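Local coordinates for ABC transporter substrate-binding protein (Staphylococcus aureus subsp. aureus NCTC 8325, PDB 3UN6) that binds zinc and is probably the substrate-binding component of an ABC-type import system, with its transported substrate not established, at residues E155-Q159 with L160-P164; Q267-D270 with V271-S275. All blocks are in the same frame, centred on the assembly; numbering follows the deposited sequence.

Reading from the N terminus, contact 1 comes first. Its segments 155-159 and 160-164 are continuous, and they turn the C-terminal end of helix 148-159 into the loop that leads to strand 167-171. Contact 2 follows later in the chain. Segments 267-270 and 271-275 are also continuous and open helix 269-277, which packs beside helices 195-201 and 254-264. The two contacts lie in series, neither nested nor crossed. The centres of contacts 1 and 2 are about 31 Å apart, with no touch between them. One closes a helix and the other starts one. Contact 2 lies nearer the centre of the chain, and its Q267 side chain is about 12 Å from a bound zinc ion.

Contact 1 (E155-Q159 with L160-P164); sequences ELRKQ and LKIKP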
loop_
_atom_site.group_PDB
_atom_site.type_symbol
_atom_site.label_atom_id
_atom_site.label_comp_id
_atom_site.label_asym_id
_atom_site.label_seq_id
_atom_site.Cartn_x
_atom_site.Cartn_y
_atom_site.Cartn_z
ATOM N N GLU A 155 -10.696 3.163 13.349
ATOM C CA GLU A 155 -10.868 2.018 14.226
ATOM C C GLU A 155 -10.138 2.277 15.542
ATOM O O GLU A 155 -10.635 1.908 16.614
ATOM C CB GLU A 155 -10.377 0.740 13.569
ATOM C CG GLU A 155 -10.548 -0.516 14.439
ATOM C CD GLU A 155 -11.978 -0.719 14.912
ATOM O OE1 GLU A 155 -12.906 -0.433 14.125
ATOM O OE2 GLU A 155 -12.166 -1.155 16.080
ATOM N N LEU A 156 -8.984 2.943 15.465
ATOM C CA LEU A 156 -8.221 3.264 16.658
ATOM C C LEU A 156 -9.004 4.289 17.459
ATOM O O LEU A 156 -9.060 4.213 18.671
ATOM C CB LEU A 156 -6.794 3.770 16.320
ATOM C CG LEU A 156 -5.995 4.331 17.510
ATOM C CD1 LEU A 156 -5.804 3.280 18.582
ATOM C CD2 LEU A 156 -4.652 4.885 17.094
ATOM N N ARG A 157 -9.661 5.224 16.777
ATOM C CA ARG A 157 -10.483 6.216 17.476
ATOM C C ARG A 157 -11.590 5.539 18.298
ATOM O O ARG A 157 -11.859 5.928 19.443
ATOM C CB ARG A 157 -11.125 7.204 16.485
ATOM C CG ARG A 157 -11.990 8.267 17.188
ATOM C CD ARG A 157 -12.734 9.202 16.221
ATOM N NE ARG A 157 -13.473 8.448 15.225
ATOM C CZ ARG A 157 -14.611 7.806 15.457
ATOM N NH1 ARG A 157 -15.171 7.804 16.665
ATOM N NH2 ARG A 157 -15.176 7.124 14.476
ATOM N N LYS A 158 -12.248 4.540 17.710
ATOM C CA LYS A 158 -13.313 3.803 18.415
ATOM C C LYS A 158 -12.743 2.962 19.552
ATOM O O LYS A 158 -13.338 2.890 20.617
ATOM C CB LYS A 158 -14.059 2.865 17.478
ATOM C CG LYS A 158 -14.802 3.513 16.334
ATOM C CD LYS A 158 -15.326 2.399 15.430
ATOM C CE LYS A 158 -15.534 2.847 14.010
ATOM N NZ LYS A 158 -15.889 1.650 13.202
ATOM N N GLN A 159 -11.600 2.307 19.331
ATOM C CA GLN A 159 -10.991 1.491 20.403
ATOM C C GLN A 159 -10.605 2.358 21.603
ATOM O O GLN A 159 -10.693 1.915 22.750
ATOM C CB GLN A 159 -9.777 0.703 19.889
ATOM C CG GLN A 159 -10.148 -0.356 18.861
ATOM C CD GLN A 159 -8.937 -1.000 18.175
ATOM O OE1 GLN A 159 -7.781 -0.624 18.419
ATOM N NE2 GLN A 159 -9.207 -1.977 17.307
ATOM N N LEU A 160 -10.200 3.604 21.328
ATOM C CA LEU A 160 -9.862 4.574 22.371
ATOM C C LEU A 160 -11.099 5.294 22.896
ATOM O O LEU A 160 -10.991 6.175 23.738
ATOM C CB LEU A 160 -8.856 5.604 21.857
ATOM C CG LEU A 160 -7.431 5.152 21.548
ATOM C CD1 LEU A 160 -6.621 6.341 21.038
ATOM C CD2 LEU A 160 -6.761 4.567 22.767
ATOM N N LYS A 161 -12.273 4.922 22.395
ATOM C CA LYS A 161 -13.549 5.510 22.819
ATOM C C LYS A 161 -13.606 7.039 22.650
ATOM O O LYS A 161 -14.193 7.732 23.456
ATOM C CB LYS A 161 -13.882 5.102 24.265
ATOM C CG LYS A 161 -13.981 3.600 24.484
ATOM C CD LYS A 161 -14.462 3.263 25.887
ATOM C CE LYS A 161 -14.628 1.757 26.087
ATOM N NZ LYS A 161 -15.149 1.393 27.474
ATOM N N ILE A 162 -12.988 7.544 21.587
ATOM C CA ILE A 162 -12.984 8.979 21.260
ATOM C C ILE A 162 -14.192 9.253 20.327
ATOM O O ILE A 162 -14.533 8.431 19.480
ATOM C CB ILE A 162 -11.623 9.373 20.644
ATOM C CG1 ILE A 162 -10.504 9.238 21.693
ATOM C CG2 ILE A 162 -11.634 10.784 20.045
ATOM C CD1 ILE A 162 -10.598 10.183 22.817
ATOM N N LYS A 163 -14.864 10.381 20.521
ATOM C CA LYS A 163 -16.064 10.704 19.737
ATOM C C LYS A 163 -15.773 10.929 18.253
ATOM O O LYS A 163 -14.710 11.451 17.887
ATOM C CB LYS A 163 -16.819 11.912 20.326
ATOM C CG LYS A 163 -16.084 13.239 20.225
ATOM C CD LYS A 163 -16.741 14.313 21.102
ATOM C CE LYS A 163 -16.018 15.638 20.955
ATOM N NZ LYS A 163 -16.583 16.657 21.896
ATOM N N PRO A 164 -16.727 10.523 17.395
ATOM C CA PRO A 164 -16.625 10.706 15.963
ATOM C C PRO A 164 -16.411 12.175 15.661
ATOM O O PRO A 164 -17.016 13.036 16.306
ATOM C CB PRO A 164 -17.989 10.254 15.434
ATOM C CG PRO A 164 -18.652 9.563 16.530
ATOM C CD PRO A 164 -18.024 9.954 17.801
#
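I162 N donates to R157 O over 2.9 Å, with an N-H...O angle of 164°. Its companion is K161 N to K158 O, also 2.9 Å. The donor of this second bond stands above the carbonyl plane. Helix 148-159 ends here in a Schellman motif, made by these two backbone bonds and the positive phi of K161 (57°). One residue before K161, L160 N still makes the helical bond to L156 O at 3.0 Å.

A side-chain bond closes over the turn. R157 NH1 donates to I162 O at 3.0 Å and ties the last helical turn to the exit loop. I162 O lies at the edge of the guanidinium, in its plane, though the bond is somewhat bent. R157 leaves the helix with CG anti to the backbone N. The chain then bends at chi3 (51°), which lays the guanidinium alongside the exit loop, against I162 O and P164. P164 covers one face of the group, with its CA 3.6 Å from R157 CZ and offset toward the rim. The other terminal nitrogen, NH2, forms a salt bridge with E154.

Apolar atoms pack beside these bonds. R157 CG lies 3.6 Å from I162 CB, and both side chains also rest on F167 of strand 167-171. The loop is fixed further by N133, whose OD1 accepts from K163 N. L156 and L160 meet on another part of the turn, where L156 CD1 touches L160 CG at 3.9 Å.

Contact 2 (Q267-D270 with V271-S275); sequences QSRD and VLTQS
Backbone and hydroxyl bonds between Q267-D270 and V271-S275 set up the first turns of helix 269-277, with S268 at the N-cap. L272 N donates to S268 O at 3.1 Å. T273 N donates to R269 O, and Q274 N to D270 O. R269 O takes a second bond from T273 OG1, at 2.7 Å. The hydroxyl and the amide of T273 reach this oxygen from opposite faces of the carbonyl plane. T273 OG1 sits beside its own backbone N (chi1 -62°), which turns it back to the preceding turn. Two residues on, S275 does the same: its OG and N both bond to V271 O, again from opposite faces.

Charged and polar side chains gather at the N-cap. S268 OG donates to D270 OD2 over 2.6 Å and meets it from above the carboxylate plane. K201 of helix 195-201 is a partner of both residues, forming a salt bridge with D270 OD2 and a hydrogen bond with S268 OG. On another side, R269 forms a salt bridge with D259 of helix 254-264. Two neighbouring helices are thus tied to this helix start.

Van der Waals contacts fill in beside the cap. The apolar one is between Q267 and L272, which cross at about a right angle, with Q267 CB 3.6 Å from L272 CG. V271 makes methyl-to-oxygen contacts instead. Its CG1 approaches Q267 OE1 at 4.0 Å. Its other methyl, CG2, faces the polar cluster and lies 3.7 Å from S268 OG.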
loop_
_atom_site.group_PDB
_atom_site.type_symbol
_atom_site.label_atom_id
_atom_site.label_comp_id
_atom_site.label_asym_id
_atom_site.label_seq_id
_atom_site.Cartn_x
_atom_site.Cartn_y
_atom_site.Cartn_z
ATOM N N GLN A 267 16.445 5.740 1.194
ATOM C CA GLN A 267 16.391 5.585 2.635
ATOM C C GLN A 267 17.635 4.830 3.061
ATOM O O GLN A 267 18.222 4.082 2.275
ATOM C CB GLN A 267 15.156 4.753 3.063
ATOM C CG GLN A 267 13.800 5.276 2.536
ATOM C CD GLN A 267 13.429 6.636 3.096
ATOM O OE1 GLN A 267 14.028 7.098 4.065
ATOM N NE2 GLN A 267 12.420 7.279 2.491
ATOM N N SER A 268 18.023 5.012 4.308
ATOM C CA SER A 268 19.169 4.290 4.845
ATOM C C SER A 268 18.774 2.852 5.211
ATOM O O SER A 268 17.584 2.506 5.305
ATOM C CB SER A 268 19.705 4.996 6.078
ATOM O OG SER A 268 18.665 5.229 6.993
ATOM N N ARG A 269 19.789 2.018 5.473
ATOM C CA ARG A 269 19.574 0.625 5.805
ATOM C C ARG A 269 18.856 0.480 7.161
ATOM O O ARG A 269 18.019 -0.409 7.342
ATOM C CB ARG A 269 20.913 -0.122 5.802
ATOM C CG ARG A 269 20.752 -1.611 5.919
ATOM C CD ARG A 269 22.078 -2.379 5.908
ATOM N NE ARG A 269 21.752 -3.802 5.919
ATOM C CZ ARG A 269 21.448 -4.520 4.845
ATOM N NH1 ARG A 269 21.470 -3.979 3.623
ATOM N NH2 ARG A 269 21.118 -5.793 4.987
ATOM N N ASP A 270 19.163 1.352 8.114
ATOM C CA ASP A 270 18.487 1.239 9.409
ATOM C C ASP A 270 16.991 1.516 9.292
ATOM O O ASP A 270 16.211 0.811 9.895
ATOM C CB ASP A 270 19.129 2.110 10.479
ATOM C CG ASP A 270 19.140 3.574 10.121
ATOM O OD1 ASP A 270 19.948 4.315 10.728
ATOM O OD2 ASP A 270 18.359 3.992 9.237
ATOM N N VAL A 271 16.609 2.549 8.541
ATOM C CA VAL A 271 15.196 2.848 8.302
ATOM C C VAL A 271 14.499 1.706 7.557
ATOM O O VAL A 271 13.362 1.391 7.868
ATOM C CB VAL A 271 15.017 4.176 7.524
ATOM C CG1 VAL A 271 13.607 4.291 6.866
ATOM C CG2 VAL A 271 15.308 5.350 8.456
ATOM N N LEU A 272 15.191 1.071 6.606
ATOM C CA LEU A 272 14.576 0.018 5.791
ATOM C C LEU A 272 14.543 -1.354 6.501
ATOM O O LEU A 272 13.665 -2.176 6.208
ATOM C CB LEU A 272 15.236 -0.057 4.407
ATOM C CG LEU A 272 14.979 1.193 3.543
ATOM C CD1 LEU A 272 15.917 1.194 2.357
ATOM C CD2 LEU A 272 13.496 1.287 3.093
ATOM N N THR A 273 15.473 -1.577 7.433
ATOM C CA THR A 273 15.461 -2.797 8.252
ATOM C C THR A 273 14.232 -2.740 9.158
ATOM O O THR A 273 13.475 -3.702 9.254
ATOM C CB THR A 273 16.739 -2.931 9.068
ATOM O OG1 THR A 273 17.837 -3.022 8.156
ATOM C CG2 THR A 273 16.702 -4.198 9.927
ATOM N N GLN A 274 14.014 -1.599 9.809
ATOM C CA GLN A 274 12.817 -1.426 10.629
ATOM C C GLN A 274 11.540 -1.608 9.771
ATOM O O GLN A 274 10.589 -2.289 10.177
ATOM C CB GLN A 274 12.833 -0.043 11.292
ATOM C CG GLN A 274 11.570 0.293 12.096
ATOM C CD GLN A 274 11.748 1.578 12.877
ATOM O OE1 GLN A 274 12.857 1.913 13.264
ATOM N NE2 GLN A 274 10.670 2.288 13.113
ATOM N N SER A 275 11.543 -1.008 8.579
ATOM C CA SER A 275 10.407 -1.054 7.663
ATOM C C SER A 275 10.097 -2.479 7.213
ATOM O O SER A 275 8.933 -2.895 7.191
ATOM C CB SER A 275 10.696 -0.176 6.447
ATOM O OG SER A 275 10.845 1.198 6.835
#